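Local coordinates for protein poly-beta-1,6-N-acetyl-D-glucosamine N-deacetylase (Aggregatibacter actinomycetemcomitans, PDB 4U10) that probably removes N-acetyl groups from the exopolysaccharide poly-beta-1,6-N-acetyl-D-glucosamine, using the metal-dependent polysaccharide deacetylase domain that this chain contains, at residues A[173-177]-A[178-182]. Residues are numbered along the deposited sequence; the frame is centred on the assembly and turned at random. Where two conformers were deposited one is given.
Sequences RYESK and TEYKN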
loop_
_atom_site.group_PDB
_atom_site.type_symbol
_atom_site.label_atom_id
_atom_site.label_comp_id
_atom_site.label_asym_id
_atom_site.label_seq_id
_atom_site.Cartn_x
_atom_site.Cartn_y
_atom_site.Cartn_z
ATOM N N ARG A 173 15.001 -24.721 -13.155
ATOM C CA ARG A 173 15.911 -23.664 -13.567
ATOM C C ARG A 173 15.492 -22.317 -13.083
ATOM O O ARG A 173 14.301 -22.124 -12.741
ATOM C CB ARG A 173 15.995 -23.568 -15.088
ATOM C CG ARG A 173 14.878 -22.791 -15.734
ATOM C CD ARG A 173 15.266 -22.382 -17.118
ATOM N NE ARG A 173 15.366 -23.547 -17.984
ATOM C CZ ARG A 173 15.668 -23.490 -19.286
ATOM N NH1 ARG A 173 15.903 -22.328 -19.883
ATOM N NH2 ARG A 173 15.724 -24.621 -19.994
ATOM N N TYR A 174 16.472 -21.398 -13.115
ATOM C CA TYR A 174 16.214 -19.978 -12.822
ATOM C C TYR A 174 15.735 -19.230 -14.061
ATOM O O TYR A 174 16.197 -19.420 -15.189
ATOM C CB TYR A 174 17.465 -19.265 -12.234
ATOM C CG TYR A 174 17.938 -19.786 -10.922
ATOM C CD1 TYR A 174 17.465 -19.264 -9.751
ATOM C CD2 TYR A 174 18.891 -20.819 -10.841
ATOM C CE1 TYR A 174 17.894 -19.742 -8.537
ATOM C CE2 TYR A 174 19.301 -21.318 -9.621
ATOM C CZ TYR A 174 18.830 -20.767 -8.465
ATOM O OH TYR A 174 19.233 -21.190 -7.203
ATOM N N GLU A 175 14.748 -18.374 -13.845
ATOM C CA GLU A 175 14.389 -17.371 -14.838
ATOM C C GLU A 175 15.569 -16.642 -15.386
ATOM O O GLU A 175 16.419 -16.249 -14.652
ATOM C CB GLU A 175 13.532 -16.275 -14.177
ATOM C CG GLU A 175 12.060 -16.583 -14.198
ATOM C CD GLU A 175 11.243 -15.467 -13.584
ATOM O OE1 GLU A 175 11.722 -14.803 -12.630
ATOM O OE2 GLU A 175 10.163 -15.249 -14.143
ATOM N N SER A 176 15.549 -16.307 -16.648
ATOM C CA SER A 176 16.573 -15.420 -17.149
ATOM C C SER A 176 16.270 -14.002 -16.673
ATOM O O SER A 176 15.191 -13.735 -16.170
ATOM C CB SER A 176 16.640 -15.503 -18.652
ATOM O OG SER A 176 15.467 -15.048 -19.227
ATOM N N LYS A 177 17.272 -13.137 -16.733
ATOM C CA LYS A 177 17.061 -11.771 -16.254
ATOM C C LYS A 177 15.975 -11.146 -17.125
ATOM O O LYS A 177 15.148 -10.396 -16.611
ATOM C CB LYS A 177 18.360 -10.969 -16.274
ATOM C CG LYS A 177 18.329 -9.684 -15.468
ATOM C CD LYS A 177 17.863 -9.902 -14.022
ATOM C CE LYS A 177 18.308 -8.756 -13.192
ATOM N NZ LYS A 177 19.569 -8.222 -13.797
ATOM N N THR A 178 15.932 -11.516 -18.383
ATOM C CA THR A 178 14.946 -11.071 -19.286
ATOM C C THR A 178 13.576 -11.604 -18.996
ATOM O O THR A 178 12.627 -10.868 -19.112
ATOM C CB THR A 178 15.408 -11.381 -20.724
ATOM O OG1 THR A 178 16.576 -10.583 -20.954
ATOM C CG2 THR A 178 14.411 -10.950 -21.661
ATOM N N GLU A 179 13.473 -12.867 -18.597
ATOM C CA GLU A 179 12.185 -13.457 -18.210
ATOM C C GLU A 179 11.675 -12.756 -16.902
ATOM O O GLU A 179 10.528 -12.398 -16.777
ATOM C CB GLU A 179 12.335 -14.980 -18.040
ATOM C CG GLU A 179 12.915 -15.702 -19.264
ATOM C CD GLU A 179 12.954 -17.243 -19.184
ATOM O OE1 GLU A 179 13.688 -17.876 -18.335
ATOM O OE2 GLU A 179 12.189 -17.836 -20.027
ATOM N N TYR A 180 12.564 -12.545 -15.952
ATOM C CA TYR A 180 12.225 -11.952 -14.683
ATOM C C TYR A 180 11.742 -10.505 -14.888
ATOM O O TYR A 180 10.681 -10.083 -14.378
ATOM C CB TYR A 180 13.472 -12.058 -13.761
ATOM C CG TYR A 180 13.407 -11.219 -12.534
ATOM C CD1 TYR A 180 12.221 -11.128 -11.775
ATOM C CD2 TYR A 180 14.535 -10.479 -12.119
ATOM C CE1 TYR A 180 12.181 -10.343 -10.667
ATOM C CE2 TYR A 180 14.496 -9.691 -11.009
ATOM C CZ TYR A 180 13.324 -9.588 -10.304
ATOM O OH TYR A 180 13.311 -8.753 -9.199
ATOM N N LYS A 181 12.473 -9.746 -15.684
ATOM C CA LYS A 181 12.053 -8.384 -15.928
ATOM C C LYS A 181 10.704 -8.304 -16.610
ATOM O O LYS A 181 9.881 -7.414 -16.298
ATOM C CB LYS A 181 13.074 -7.589 -16.733
ATOM C CG LYS A 181 12.571 -6.160 -16.943
ATOM C CD LYS A 181 13.600 -5.176 -17.476
ATOM C CE LYS A 181 13.087 -3.746 -17.409
ATOM N NZ LYS A 181 12.828 -3.353 -15.989
ATOM N N ASN A 182 10.487 -9.153 -17.609
ATOM C CA ASN A 182 9.233 -9.287 -18.330
ATOM C C ASN A 182 8.051 -9.563 -17.383
ATOM O O ASN A 182 6.972 -9.079 -17.560
ATOM C CB ASN A 182 9.328 -10.507 -19.291
ATOM C CG ASN A 182 9.911 -10.166 -20.657
ATOM O OD1 ASN A 182 10.328 -9.031 -20.927
ATOM N ND2 ASN A 182 9.925 -11.174 -21.548
#
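Glu-175 and Ser-176 meet Glu-179 and Tyr-180 where the short strand 173-174 gives way to helix 177-199, and the junction is a capping box formed by Ser-176 and Glu-179. Walking along the chain, Glu-175 comes first. Its CG lies anti to the carbonyl carbon (chi1 -89°) and the chain beyond is extended, which brings the carboxylate against the backbone of Tyr-180; there Glu-175 OE1 comes within 3.4 Å of Tyr-180 CB, the carboxylate and ring planes turned 44° from each other. That same oxygen accepts from Glu-168 N and makes a salt bridge to Arg-183, three residues beyond Tyr-180, so the carboxylate links the hairpin of strands 169-170 and 173-174 to the helix.

Ser-176 is the N-cap, and the box is reciprocal: the side chain of each residue accepts from the other's backbone N. Ser-176 N donates to Glu-179 OE1 at 3.0 Å, a nearly straight bond (163°) that uses the anti lone pair of the carboxylate. In return Ser-176 OG accepts from Glu-179 N at 3.0 Å, less straight; Ser-176 OG is modelled too close to Glu-179 CG, which leaves this bond less sure. A negative carboxylate at the N-terminal end of a helix would be expected to interact favourably with the helix dipole. The carbonyl of Ser-176 begins the regular helical pattern: Tyr-180 N donates a hydrogen bond to Ser-176 O (2.9 Å).

In the conformer given, the Lys-177 side chain runs alongside Tyr-180, a less certain placement because a second conformer was modelled. The buried Tyr-180 touches Val-216 of helix 215-222 and has its hydroxyl hydrogen-bonded to Val-164 O and Asn-214 ND2, while Lys-181 NZ pairs with Asp-219. The helical pattern continues as Lys-181 N donates to Lys-177 O at 2.9 Å.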